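Local coordinates for fat acid-binding protein (Eubacterium ventriosum, PDB 3NYI), which holds a molecule of stearic acid in the crystal and, as a DegV-family protein, probably binds fatty acids, at residues 4-9 against 83-88; 32-37 against 59-64; 124-129 against 157-162; 191-196 against 209-214; 235-240 against 263-268. All blocks are in the same frame, centred on the assembly; numbering follows the deposited sequence.

In the fold
Interactions 1 and 2 belong to the sheet of strands 6-10, 25-33 and 87-91, their centres 34 Å apart; interactions 4 and 5 belong to the second sheet, near strands 203-210 and 270-271 at its two ends. Interaction 3 lies between these halves and touches interaction 5, where Val129 CG2 is 3.8 Å from Ser239 CB. The stearic acid runs through the middle of the protein, its carboxylate hydrogen-bonded to Ser97 OG and Thr65 OG1. Interaction 3 meets the acyl chain directly through Asn127, Thr128 and Val129. For Val240 in interaction 5 and Lys64 in interaction 2, the nearest side-chain atoms are about 6 and 7 Å from it, whereas interaction 1 is a remote strand pairing.

Interaction 1 (4-9 against 83-88); sequences MYKIVS and QGFPVV
Parallel pairing between the beginnings of strands 6-10 and 87-91 matches Lys6 with Val87 and Ile7 with Val88 in the sheet of the DegV N-terminal part. Lys6 N donates to Pro86 O at 3.1 Å, Val88 N returns a bond to Lys6 O, and Val8 N closes the series on Val88 O at 2.7 Å. Ahead of the strands two aromatic rings take over. Lys6, bent at chi2 (-69°), lays its chain across one face of the Phe85 ring, with CE over the ring centre at 3.7 Å from the centroid. NZ follows at 4.8 Å from the Phe85 centroid in a cation-pi contact, while its salt bridge is made to Asp24. Selenomethionine Met4 comes to the edge of the same ring, SE 3.7 Å from Phe85 CE1, a Met-aromatic contact. Tyr5 in turn has Pro86 over one of its faces: CG makes a CH-pi contact, and CB is 3.3 Å from Tyr5 CE2. Phe80 of helix 70-81 packs on Lys6, Val8 and Val87; helix 128-143 covers the other face through Leu142 on Tyr5 and Val139 on Ile7, and strand 25-33 flanks strand 6-10.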
# COMPACT_ATOMS: atom_id res chain seq x y z
N MSE A 4 -8.83 -20.00 -13.28
CA MSE A 4 -8.11 -18.74 -13.44
C MSE A 4 -8.89 -17.58 -12.84
O MSE A 4 -10.03 -17.31 -13.21
CB MSE A 4 -7.84 -18.45 -14.92
CG MSE A 4 -7.00 -17.20 -15.17
SE MSE A 4 -6.75 -16.79 -17.07
CE MSE A 4 -5.70 -15.16 -16.88
N TYR A 5 -8.25 -16.89 -11.90
CA TYR A 5 -8.87 -15.75 -11.24
C TYR A 5 -8.38 -14.45 -11.85
O TYR A 5 -7.24 -14.34 -12.30
CB TYR A 5 -8.60 -15.77 -9.74
CG TYR A 5 -9.47 -16.74 -9.00
CD1 TYR A 5 -9.13 -18.09 -8.92
CD2 TYR A 5 -10.65 -16.33 -8.40
CE1 TYR A 5 -9.94 -19.00 -8.26
CE2 TYR A 5 -11.47 -17.22 -7.73
CZ TYR A 5 -11.11 -18.55 -7.66
OH TYR A 5 -11.92 -19.44 -7.00
N LYS A 6 -9.27 -13.47 -11.87
CA LYS A 6 -8.87 -12.13 -12.23
C LYS A 6 -8.66 -11.34 -10.94
O LYS A 6 -9.62 -11.00 -10.24
CB LYS A 6 -9.91 -11.48 -13.12
CG LYS A 6 -9.92 -12.03 -14.53
CD LYS A 6 -8.67 -11.65 -15.30
CE LYS A 6 -8.75 -12.16 -16.74
NZ LYS A 6 -7.72 -11.56 -17.62
N ILE A 7 -7.39 -11.07 -10.62
CA ILE A 7 -7.03 -10.30 -9.43
C ILE A 7 -7.15 -8.80 -9.71
O ILE A 7 -6.64 -8.30 -10.72
CB ILE A 7 -5.61 -10.67 -8.96
CG1 ILE A 7 -5.58 -12.15 -8.59
CG2 ILE A 7 -5.18 -9.79 -7.79
CD1 ILE A 7 -4.20 -12.70 -8.28
N VAL A 8 -7.85 -8.09 -8.83
CA VAL A 8 -8.04 -6.65 -8.96
C VAL A 8 -7.57 -5.96 -7.66
O VAL A 8 -7.68 -6.53 -6.58
CB VAL A 8 -9.52 -6.30 -9.24
CG1 VAL A 8 -9.72 -4.78 -9.46
CG2 VAL A 8 -10.05 -7.11 -10.44
N SER A 9 -7.02 -4.76 -7.78
CA SER A 9 -6.69 -3.96 -6.60
C SER A 9 -6.96 -2.50 -6.91
O SER A 9 -6.99 -2.12 -8.09
CB SER A 9 -5.22 -4.13 -6.22
OG SER A 9 -4.88 -3.33 -5.08
N GLN A 83 -17.49 -12.70 -18.73
CA GLN A 83 -16.59 -13.64 -19.39
C GLN A 83 -16.47 -14.94 -18.60
O GLN A 83 -15.76 -15.86 -19.01
CB GLN A 83 -15.20 -13.02 -19.55
CG GLN A 83 -15.10 -11.90 -20.56
CD GLN A 83 -13.70 -11.33 -20.64
OE1 GLN A 83 -12.85 -11.81 -21.40
NE2 GLN A 83 -13.43 -10.29 -19.84
N GLY A 84 -17.14 -15.01 -17.45
CA GLY A 84 -17.13 -16.21 -16.64
C GLY A 84 -15.98 -16.29 -15.64
O GLY A 84 -15.83 -17.30 -14.94
N PHE A 85 -15.17 -15.24 -15.58
CA PHE A 85 -14.04 -15.20 -14.66
C PHE A 85 -14.49 -14.90 -13.23
O PHE A 85 -15.26 -13.96 -13.00
CB PHE A 85 -13.05 -14.10 -15.06
CG PHE A 85 -12.14 -14.47 -16.20
CD1 PHE A 85 -11.12 -15.38 -16.02
CD2 PHE A 85 -12.28 -13.85 -17.43
CE1 PHE A 85 -10.26 -15.71 -17.06
CE2 PHE A 85 -11.43 -14.16 -18.47
CZ PHE A 85 -10.42 -15.10 -18.29
N PRO A 86 -14.00 -15.69 -12.26
CA PRO A 86 -14.17 -15.34 -10.85
C PRO A 86 -13.26 -14.14 -10.55
O PRO A 86 -12.19 -14.03 -11.16
CB PRO A 86 -13.66 -16.58 -10.10
CG PRO A 86 -13.47 -17.63 -11.12
CD PRO A 86 -13.24 -16.94 -12.42
N VAL A 87 -13.66 -13.26 -9.65
CA VAL A 87 -12.90 -12.05 -9.38
C VAL A 87 -12.47 -11.97 -7.93
O VAL A 87 -13.26 -12.25 -7.03
CB VAL A 87 -13.75 -10.79 -9.72
CG1 VAL A 87 -13.03 -9.53 -9.23
CG2 VAL A 87 -14.03 -10.71 -11.20
N VAL A 88 -11.22 -11.60 -7.69
CA VAL A 88 -10.78 -11.29 -6.34
C VAL A 88 -10.21 -9.88 -6.29
O VAL A 88 -9.29 -9.55 -7.01
CB VAL A 88 -9.68 -12.26 -5.85
CG1 VAL A 88 -9.39 -12.00 -4.39
CG2 VAL A 88 -10.12 -13.70 -6.05

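Interaction 2 (32-37 against 59-64); sequences VSFDGE and PKLFPK
Val32, Ser33 and Phe34 pack along Pro63 and its neighbours at the end of strand 25-33. The Pro63 ring can be followed outward from CB. That atom lies 3.5 Å from Ser33 O and also touches Val32 CG2, the valine and proline side chains running side by side. The next atom, CG, reaches the Phe34 ring and sits 3.9 Å from CD1, with CE1 scarcely farther. Phe34 is brought there by a chi1 of -58°, which sets CG opposite its own carbonyl carbon. Leu61 completes this apolar patch, its CD1 3.8 Å from Phe34 CD1 and its CD2 against Phe34 O. The backbones pair beside it: Ser33 and Lys64 form an antiparallel hydrogen-bonded pair, with Ser33 N to Lys64 O and Lys64 N to Ser33 O each 2.8 Å. Beyond this one pair, where both segments are loop, a water gives its two protons to Phe34 O and Phe62 O, the latter at 2.8 Å. Asp35 begins an Asx turn through OD1 to Glu37 N, and Ser33 OG is held by Thr38 O. Arg54 of helix 48-57 adds a cation-pi contact to Phe34. The chemistry is thus divided: main-chain groups and one water supply the polar links across the contact, while the side chains meeting there contribute apolar carbon surface.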
# COMPACT_ATOMS: atom_id res chain seq x y z
N VAL A 32 -6.83 12.10 -7.46
CA VAL A 32 -6.23 13.19 -6.71
C VAL A 32 -6.68 14.54 -7.28
O VAL A 32 -6.96 14.65 -8.47
CB VAL A 32 -4.70 13.09 -6.71
CG1 VAL A 32 -4.16 13.07 -8.13
CG2 VAL A 32 -4.09 14.22 -5.92
N SER A 33 -6.80 15.55 -6.41
CA SER A 33 -7.15 16.90 -6.84
C SER A 33 -6.22 17.90 -6.17
O SER A 33 -5.90 17.76 -4.99
CB SER A 33 -8.60 17.27 -6.50
OG SER A 33 -8.86 18.63 -6.82
N PHE A 34 -5.79 18.90 -6.92
CA PHE A 34 -4.94 19.94 -6.38
C PHE A 34 -5.71 21.19 -5.96
O PHE A 34 -5.28 21.92 -5.08
CB PHE A 34 -3.83 20.28 -7.37
CG PHE A 34 -2.99 19.09 -7.72
CD1 PHE A 34 -2.04 18.62 -6.83
CD2 PHE A 34 -3.21 18.39 -8.90
CE1 PHE A 34 -1.29 17.50 -7.12
CE2 PHE A 34 -2.46 17.27 -9.20
CZ PHE A 34 -1.50 16.82 -8.30
N ASP A 35 -6.86 21.41 -6.58
CA ASP A 35 -7.67 22.59 -6.26
C ASP A 35 -8.95 22.24 -5.53
O ASP A 35 -9.69 23.13 -5.12
CB ASP A 35 -7.98 23.40 -7.53
CG ASP A 35 -8.74 22.59 -8.57
OD1 ASP A 35 -9.26 21.50 -8.25
OD2 ASP A 35 -8.82 23.06 -9.73
N GLY A 36 -9.22 20.95 -5.36
CA GLY A 36 -10.45 20.50 -4.73
C GLY A 36 -11.66 20.50 -5.64
O GLY A 36 -12.76 20.14 -5.22
N GLU A 37 -11.47 20.90 -6.90
CA GLU A 37 -12.56 20.91 -7.87
C GLU A 37 -12.37 19.84 -8.94
O GLU A 37 -13.23 18.99 -9.15
CB GLU A 37 -12.68 22.29 -8.54
CG GLU A 37 -13.11 23.38 -7.59
CD GLU A 37 -14.42 23.05 -6.90
OE1 GLU A 37 -15.46 22.95 -7.60
OE2 GLU A 37 -14.42 22.88 -5.66
N PRO A 59 5.42 23.74 -1.25
CA PRO A 59 5.34 23.17 0.10
C PRO A 59 4.05 23.54 0.84
O PRO A 59 3.80 23.01 1.93
CB PRO A 59 6.54 23.79 0.82
CG PRO A 59 7.45 24.25 -0.26
CD PRO A 59 6.55 24.67 -1.38
N LYS A 60 3.26 24.43 0.26
CA LYS A 60 2.02 24.88 0.89
C LYS A 60 0.81 24.20 0.26
O LYS A 60 -0.32 24.38 0.71
CB LYS A 60 1.87 26.39 0.75
CG LYS A 60 2.63 27.21 1.78
CD LYS A 60 2.45 28.69 1.51
CE LYS A 60 0.98 29.06 1.37
NZ LYS A 60 0.78 30.45 0.88
N LEU A 61 1.05 23.44 -0.81
CA LEU A 61 -0.00 22.75 -1.54
C LEU A 61 -0.38 21.45 -0.83
O LEU A 61 0.46 20.57 -0.68
CB LEU A 61 0.50 22.42 -2.95
CG LEU A 61 -0.46 22.40 -4.14
CD1 LEU A 61 0.03 21.39 -5.17
CD2 LEU A 61 -1.89 22.09 -3.74
N PHE A 62 -1.63 21.33 -0.39
CA PHE A 62 -2.12 20.06 0.16
C PHE A 62 -3.21 19.46 -0.73
O PHE A 62 -4.37 19.89 -0.67
CB PHE A 62 -2.60 20.25 1.61
CG PHE A 62 -1.50 20.63 2.56
CD1 PHE A 62 -0.76 19.65 3.22
CD2 PHE A 62 -1.17 21.96 2.77
CE1 PHE A 62 0.27 20.00 4.08
CE2 PHE A 62 -0.14 22.32 3.64
CZ PHE A 62 0.58 21.33 4.30
N PRO A 63 -2.83 18.49 -1.57
CA PRO A 63 -3.81 17.88 -2.48
C PRO A 63 -4.81 17.03 -1.72
O PRO A 63 -4.60 16.74 -0.54
CB PRO A 63 -2.95 16.98 -3.38
CG PRO A 63 -1.52 17.44 -3.17
CD PRO A 63 -1.48 17.93 -1.76
N LYS A 64 -5.89 16.63 -2.40
CA LYS A 64 -6.88 15.76 -1.81
C LYS A 64 -6.99 14.47 -2.61
O LYS A 64 -6.81 14.48 -3.82
CB LYS A 64 -8.24 16.46 -1.76
CG LYS A 64 -8.23 17.68 -0.86
CD LYS A 64 -9.60 18.32 -0.79
CE LYS A 64 -9.71 19.18 0.46
NZ LYS A 64 -9.54 18.38 1.71
O HOH W 1 -6.29 20.79 -2.45

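Interaction 3 (124-129 against 157-162); sequences SKQNTV and ALMASA. With STE (stearic acid), chain C.
Gln126 and Met159 make the tight part of this contact, between the loop after strand 119-123 and the last turn of helix 148-161. The Gln126 chain bends at chi2 (-58°), which turns its amide to the helix end. NE2 donates twice, to Ser124 O at 3.0 Å within its own loop and to Met159 O at 3.2 Å across the contact, each acceptor somewhat out of the amide plane. Met159 O also accepts from Ala162 N, on the opposite face of its carbonyl plane from NE2. OE1 presses close to the Ala162 methyl, 3.1 Å from CB. Selenomethionine Met159 is packed as closely, its SE 3.3 Å from Ser124 O. The loop is itself shaped by an ST turn, Ser124 OG taking the backbone N-H of Gln126 while also hydrogen-bonding Thr91 O. It leads into helix 128-143, at whose start the stearic acid lies: Asn127 ND2 is 3.3 Å from its C12, Thr128 CG2 meets C14, and Val129 CG1 is 3.8 Å from the terminal C18. Asn127 ND2 is hydrogen-bonded to Ser276 OG. The looser, partly exposed side belongs to Lys125, which crosses the Met159 side chain at about a right angle with CG 4.0 Å from Met159 SE.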
# COMPACT_ATOMS: atom_id res chain seq x y z
N SER A 124 -7.72 -5.41 2.49
CA SER A 124 -6.36 -5.92 2.68
C SER A 124 -5.79 -5.64 4.08
O SER A 124 -4.90 -6.36 4.53
CB SER A 124 -5.41 -5.34 1.63
OG SER A 124 -5.02 -4.01 1.96
N LYS A 125 -6.32 -4.60 4.73
CA LYS A 125 -5.78 -4.05 5.98
C LYS A 125 -4.37 -3.49 5.80
O LYS A 125 -3.68 -3.23 6.78
CB LYS A 125 -5.79 -5.10 7.12
CG LYS A 125 -7.15 -5.76 7.32
CD LYS A 125 -7.21 -6.64 8.57
CE LYS A 125 -7.13 -5.80 9.84
NZ LYS A 125 -7.31 -6.63 11.08
N GLN A 126 -3.97 -3.29 4.55
CA GLN A 126 -2.64 -2.76 4.25
C GLN A 126 -2.72 -1.49 3.40
O GLN A 126 -3.80 -0.92 3.18
CB GLN A 126 -1.84 -3.80 3.45
CG GLN A 126 -2.00 -5.24 3.94
CD GLN A 126 -1.59 -5.45 5.41
OE1 GLN A 126 -0.68 -4.80 5.92
NE2 GLN A 126 -2.28 -6.37 6.09
N ASN A 127 -1.55 -1.06 2.92
CA ASN A 127 -1.45 0.07 2.00
C ASN A 127 -0.11 -0.07 1.31
O ASN A 127 0.79 -0.76 1.83
CB ASN A 127 -1.51 1.39 2.77
CG ASN A 127 -1.47 2.61 1.87
OD1 ASN A 127 -1.78 2.54 0.68
ND2 ASN A 127 -1.07 3.75 2.45
N THR A 128 0.01 0.56 0.15
CA THR A 128 1.28 0.61 -0.58
C THR A 128 2.08 -0.72 -0.45
O THR A 128 1.55 -1.78 -0.81
CB THR A 128 2.11 1.92 -0.26
OG1 THR A 128 3.33 1.95 -1.01
CG2 THR A 128 2.39 2.10 1.26
N VAL A 129 3.32 -0.66 0.03
CA VAL A 129 4.20 -1.85 0.01
C VAL A 129 3.55 -3.13 0.59
O VAL A 129 3.73 -4.21 0.03
CB VAL A 129 5.61 -1.57 0.62
CG1 VAL A 129 5.51 -1.28 2.13
CG2 VAL A 129 6.60 -2.74 0.34
N ALA A 157 -3.74 -14.81 8.69
CA ALA A 157 -2.39 -14.85 9.23
C ALA A 157 -1.43 -13.98 8.42
O ALA A 157 -0.58 -13.28 8.99
CB ALA A 157 -1.89 -16.31 9.30
N LEU A 158 -1.58 -14.00 7.10
CA LEU A 158 -0.74 -13.15 6.25
C LEU A 158 -0.94 -11.68 6.59
O LEU A 158 0.02 -10.92 6.79
CB LEU A 158 -1.06 -13.38 4.77
CG LEU A 158 -0.53 -14.67 4.16
CD1 LEU A 158 -1.01 -14.87 2.72
CD2 LEU A 158 0.98 -14.66 4.24
N MSE A 159 -2.20 -11.25 6.66
CA MSE A 159 -2.49 -9.86 6.97
C MSE A 159 -1.99 -9.43 8.35
O MSE A 159 -1.44 -8.34 8.51
CB MSE A 159 -3.99 -9.59 6.84
CG MSE A 159 -4.51 -9.74 5.42
SE MSE A 159 -6.39 -9.17 5.33
CE MSE A 159 -7.19 -10.45 6.57
N ALA A 160 -2.17 -10.31 9.33
CA ALA A 160 -1.70 -10.02 10.69
C ALA A 160 -0.17 -9.87 10.78
O ALA A 160 0.35 -9.14 11.63
CB ALA A 160 -2.18 -11.10 11.66
N SER A 161 0.55 -10.54 9.88
CA SER A 161 2.01 -10.56 9.92
C SER A 161 2.61 -9.36 9.22
O SER A 161 3.77 -9.02 9.44
CB SER A 161 2.56 -11.84 9.27
OG SER A 161 2.55 -11.72 7.85
N ALA A 162 1.82 -8.70 8.35
CA ALA A 162 2.36 -7.60 7.57
C ALA A 162 2.73 -6.40 8.42
O ALA A 162 2.02 -6.05 9.37
CB ALA A 162 1.32 -7.16 6.45
C1 STE C . -9.24 8.22 -0.08
O1 STE C . -10.18 7.51 0.14
O2 STE C . -9.42 9.39 -0.22
C2 STE C . -7.81 7.65 0.07
C3 STE C . -7.22 8.02 1.45
C4 STE C . -5.74 7.55 1.54
C5 STE C . -5.20 7.67 2.99
C6 STE C . -3.72 7.25 3.03
C7 STE C . -3.12 7.46 4.44
C8 STE C . -1.68 6.87 4.46
C9 STE C . -1.01 7.07 5.84
C10 STE C . 0.45 6.54 5.76
C11 STE C . 0.42 5.01 5.82
C12 STE C . 1.22 4.29 4.71
C13 STE C . 2.37 5.11 4.10
C14 STE C . 3.61 4.17 4.05
C15 STE C . 4.70 4.73 3.11
C16 STE C . 6.02 3.97 3.38
C17 STE C . 6.07 2.69 2.52
C18 STE C . 7.45 2.00 2.64

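Interaction 4 (191-196 against 209-214); sequences LGVKPV and IGRNRN
Lys194 and Arg211 reach across the hairpin by different torsions. The lysine bends at chi2 (86°), turning its otherwise extended chain alongside its own backbone so that NZ donates to Arg211 O at 2.8 Å, in the carbonyl plane on a lone pair. The same ammonium also bonds Gly192 O at 3.0 Å, so two carbonyls grip it. Arg211 instead runs extended from CG to NE, with CG opposite its carbonyl carbon (chi1 -65°), and delivers NH1 to Leu191 O at 2.7 Å. That oxygen lies at the edge of the guanidinium, in its plane, and receives the N-H on a lone pair. Over one guanidinium face sits Val193 CG2, 3.7 Å from Arg211 NH2. The other valine branch, CG1, packs on Ile209 CB at 3.7 Å. Between these side chains the strands pair antiparallel: Lys194 and Gly210 exchange two main-chain bonds, Lys194 N to Gly210 O being 2.8 Å, and Pro195 faces Ile209 as the next, non-hydrogen-bonded pair. The contact closes the open end of hairpin 194-200/203-210, at one end of the second sheet. Asn212 caps the N-terminus of helix 213-231, whose Leu216 packs on Lys194 and Val196; Pro195 rests on loop residues Val168, Leu171 and Val183.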
# COMPACT_ATOMS: atom_id res chain seq x y z
N LEU A 191 8.53 21.22 17.37
CA LEU A 191 9.20 21.75 16.19
C LEU A 191 10.43 20.92 15.80
O LEU A 191 11.31 20.66 16.63
CB LEU A 191 9.61 23.22 16.42
CG LEU A 191 10.45 23.88 15.33
CD1 LEU A 191 9.67 23.96 14.04
CD2 LEU A 191 10.93 25.28 15.77
N GLY A 192 10.50 20.52 14.54
CA GLY A 192 11.64 19.81 14.01
C GLY A 192 11.55 18.29 14.05
O GLY A 192 12.35 17.60 13.42
N VAL A 193 10.58 17.76 14.79
CA VAL A 193 10.50 16.31 14.98
C VAL A 193 9.76 15.60 13.85
O VAL A 193 8.79 16.13 13.29
CB VAL A 193 9.86 15.95 16.34
CG1 VAL A 193 9.92 14.44 16.58
CG2 VAL A 193 10.58 16.69 17.47
N LYS A 194 10.24 14.41 13.50
CA LYS A 194 9.55 13.52 12.57
C LYS A 194 9.37 12.17 13.25
O LYS A 194 10.19 11.77 14.09
CB LYS A 194 10.30 13.34 11.25
CG LYS A 194 10.53 14.63 10.45
CD LYS A 194 11.79 15.33 10.93
CE LYS A 194 12.16 16.52 10.07
NZ LYS A 194 13.37 17.19 10.62
N PRO A 195 8.29 11.47 12.89
CA PRO A 195 7.98 10.16 13.47
C PRO A 195 8.63 9.01 12.72
O PRO A 195 8.88 9.08 11.52
CB PRO A 195 6.46 10.07 13.30
CG PRO A 195 6.21 10.85 12.00
CD PRO A 195 7.20 11.99 12.04
N VAL A 196 8.94 7.95 13.47
CA VAL A 196 9.12 6.65 12.86
C VAL A 196 7.76 6.01 13.05
O VAL A 196 7.22 5.99 14.16
CB VAL A 196 10.16 5.81 13.62
CG1 VAL A 196 10.19 4.38 13.07
CG2 VAL A 196 11.54 6.45 13.56
N ILE A 209 10.86 8.53 17.32
CA ILE A 209 10.96 9.90 16.79
C ILE A 209 12.41 10.29 16.50
O ILE A 209 13.34 9.57 16.87
CB ILE A 209 10.37 10.99 17.74
CG1 ILE A 209 11.25 11.17 18.98
CG2 ILE A 209 8.92 10.70 18.10
CD1 ILE A 209 11.30 9.97 19.88
N GLY A 210 12.60 11.42 15.84
CA GLY A 210 13.93 11.93 15.56
C GLY A 210 13.86 13.21 14.74
O GLY A 210 12.77 13.72 14.48
N ARG A 211 15.02 13.70 14.31
CA ARG A 211 15.10 14.99 13.62
C ARG A 211 15.90 14.91 12.33
O ARG A 211 15.59 15.58 11.35
CB ARG A 211 15.74 16.04 14.54
CG ARG A 211 14.92 16.37 15.77
CD ARG A 211 15.66 17.31 16.69
NE ARG A 211 14.91 17.57 17.92
CZ ARG A 211 13.90 18.43 18.01
NH1 ARG A 211 13.53 19.13 16.94
NH2 ARG A 211 13.28 18.60 19.17
N ASN A 212 16.95 14.10 12.34
CA ASN A 212 17.84 13.98 11.19
C ASN A 212 17.38 12.85 10.27
O ASN A 212 17.11 11.74 10.73
CB ASN A 212 19.27 13.73 11.68
CG ASN A 212 20.23 13.45 10.56
OD1 ASN A 212 20.51 12.30 10.23
ND2 ASN A 212 20.77 14.52 9.96
N ARG A 213 17.28 13.13 8.98
CA ARG A 213 16.83 12.14 8.00
C ARG A 213 17.59 10.81 8.11
O ARG A 213 16.98 9.74 8.17
CB ARG A 213 16.97 12.70 6.59
CG ARG A 213 16.55 11.74 5.48
CD ARG A 213 15.04 11.50 5.49
NE ARG A 213 14.57 10.99 4.20
CZ ARG A 213 13.29 10.86 3.86
NH1 ARG A 213 12.34 11.21 4.73
NH2 ARG A 213 12.95 10.39 2.67
N ASN A 214 18.92 10.88 8.13
CA ASN A 214 19.72 9.66 8.19
C ASN A 214 19.52 8.88 9.48
O ASN A 214 19.47 7.65 9.46
CB ASN A 214 21.21 9.96 7.95
CG ASN A 214 21.53 10.15 6.47
OD1 ASN A 214 20.67 9.95 5.61
ND2 ASN A 214 22.76 10.52 6.18

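Interaction 5 (235-240 against 263-268); sequences NFIVSV and KLDSET
The carboxylate of Asp265 lies beneath Ile237, whose CG2 and CD1 both sit over the same face. Ile237 CD1 is 3.7 Å from Asp265 OD2 and about as far from Asp265 OD1, while Ile237 CG2 meets Asp265 CB at 3.6 Å, the two side chains crossing at about a right angle. The carboxylate oxygens look to other partners: OD1 forms a salt bridge with Arg140 of helix 128-143, and Asp265 OD2 lies 2.6 Å from a water. This water accepts from Val238 N at 2.8 Å and lies close to Lys263 O as well, linking strand to loop. The positive charge of Arg140 should help keep the acid ionised despite the isoleucine on its face. Next along, Asp265 N donates to Val238 O at 2.9 Å. The carbonyl of Asp265 is gripped by two donors, Ser239 OG at 2.8 Å, in the carbonyl plane on a lone pair, and Thr268 N. Thr268 OG1 stands 2.7 Å from Ser239 OG, brought there by a chi1 of 42° that places the hydroxyl between its own N and carbonyl carbon. On the other side of the strand Leu264 spreads its branches, CD2 against Val238 CG1 and CD1 onto Val240 CG2 at 3.7 Å, with Met253 and Val256 of helix 246-260 behind. Strand 236-242 is followed by that helix and this loop, and then by the short strand 270-271, which pairs parallel with it: a beta-alpha-beta crossover at one end of the second sheet.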
# COMPACT_ATOMS: atom_id res chain seq x y z
N ASN A 235 11.52 -16.31 7.60
CA ASN A 235 10.16 -16.63 7.18
C ASN A 235 9.41 -15.46 6.56
O ASN A 235 8.22 -15.59 6.29
CB ASN A 235 9.37 -17.26 8.33
CG ASN A 235 9.90 -18.66 8.71
OD1 ASN A 235 10.58 -19.32 7.91
ND2 ASN A 235 9.58 -19.09 9.91
N PHE A 236 10.10 -14.35 6.32
CA PHE A 236 9.47 -13.14 5.77
C PHE A 236 10.00 -12.73 4.40
O PHE A 236 11.16 -12.98 4.07
CB PHE A 236 9.65 -11.95 6.73
CG PHE A 236 8.78 -12.02 7.94
CD1 PHE A 236 7.62 -11.27 8.02
CD2 PHE A 236 9.13 -12.86 9.00
CE1 PHE A 236 6.80 -11.35 9.14
CE2 PHE A 236 8.32 -12.93 10.13
CZ PHE A 236 7.15 -12.20 10.20
N ILE A 237 9.13 -12.11 3.61
CA ILE A 237 9.50 -11.38 2.40
C ILE A 237 9.71 -9.91 2.77
O ILE A 237 8.95 -9.37 3.56
CB ILE A 237 8.33 -11.43 1.38
CG1 ILE A 237 8.09 -12.87 0.92
CG2 ILE A 237 8.61 -10.51 0.18
CD1 ILE A 237 9.31 -13.51 0.26
N VAL A 238 10.73 -9.27 2.22
CA VAL A 238 10.99 -7.87 2.56
C VAL A 238 11.12 -7.02 1.29
O VAL A 238 11.82 -7.41 0.35
CB VAL A 238 12.27 -7.75 3.41
CG1 VAL A 238 12.49 -6.32 3.85
CG2 VAL A 238 12.19 -8.67 4.63
N SER A 239 10.41 -5.90 1.24
CA SER A 239 10.52 -4.97 0.10
C SER A 239 10.58 -3.53 0.59
O SER A 239 10.18 -3.24 1.72
CB SER A 239 9.35 -5.12 -0.88
OG SER A 239 9.37 -6.39 -1.51
N VAL A 240 11.06 -2.64 -0.27
CA VAL A 240 11.25 -1.23 0.09
C VAL A 240 10.31 -0.31 -0.71
O VAL A 240 9.98 -0.60 -1.87
CB VAL A 240 12.73 -0.78 -0.12
CG1 VAL A 240 12.84 0.73 -0.20
CG2 VAL A 240 13.64 -1.34 0.99
N LYS A 263 17.92 -10.41 1.43
CA LYS A 263 17.87 -9.92 0.06
C LYS A 263 16.43 -9.50 -0.21
O LYS A 263 15.50 -10.27 0.01
CB LYS A 263 18.31 -11.02 -0.90
CG LYS A 263 19.82 -11.12 -1.06
CD LYS A 263 20.34 -10.08 -2.04
CE LYS A 263 21.86 -9.97 -2.00
NZ LYS A 263 22.35 -9.32 -0.75
N LEU A 264 16.25 -8.28 -0.68
CA LEU A 264 14.91 -7.78 -0.96
C LEU A 264 14.22 -8.59 -2.04
O LEU A 264 14.86 -9.08 -2.96
CB LEU A 264 14.95 -6.31 -1.38
CG LEU A 264 15.54 -5.32 -0.37
CD1 LEU A 264 15.51 -3.91 -0.95
CD2 LEU A 264 14.78 -5.38 0.96
N ASP A 265 12.90 -8.72 -1.94
CA ASP A 265 12.14 -9.24 -3.07
C ASP A 265 11.79 -8.08 -3.97
O ASP A 265 10.87 -7.32 -3.69
CB ASP A 265 10.90 -10.00 -2.61
CG ASP A 265 11.16 -11.49 -2.45
OD1 ASP A 265 10.52 -12.28 -3.18
OD2 ASP A 265 12.02 -11.86 -1.61
N SER A 266 12.55 -7.93 -5.05
CA SER A 266 12.51 -6.70 -5.83
C SER A 266 11.20 -6.52 -6.59
O SER A 266 10.83 -5.39 -6.93
CB SER A 266 13.70 -6.64 -6.79
OG SER A 266 13.75 -7.79 -7.60
N GLU A 267 10.50 -7.61 -6.86
CA GLU A 267 9.24 -7.51 -7.59
C GLU A 267 8.24 -6.61 -6.87
O GLU A 267 7.43 -5.93 -7.51
CB GLU A 267 8.61 -8.89 -7.81
CG GLU A 267 9.01 -9.57 -9.11
CD GLU A 267 7.98 -10.60 -9.56
OE1 GLU A 267 7.46 -10.45 -10.69
OE2 GLU A 267 7.67 -11.53 -8.78
N THR A 268 8.31 -6.61 -5.54
CA THR A 268 7.35 -5.85 -4.73
C THR A 268 7.93 -4.60 -4.06
O THR A 268 7.29 -4.01 -3.20
CB THR A 268 6.65 -6.74 -3.68
OG1 THR A 268 7.61 -7.64 -3.09
CG2 THR A 268 5.55 -7.57 -4.36
O HOH W 2 12.60 -10.70 0.64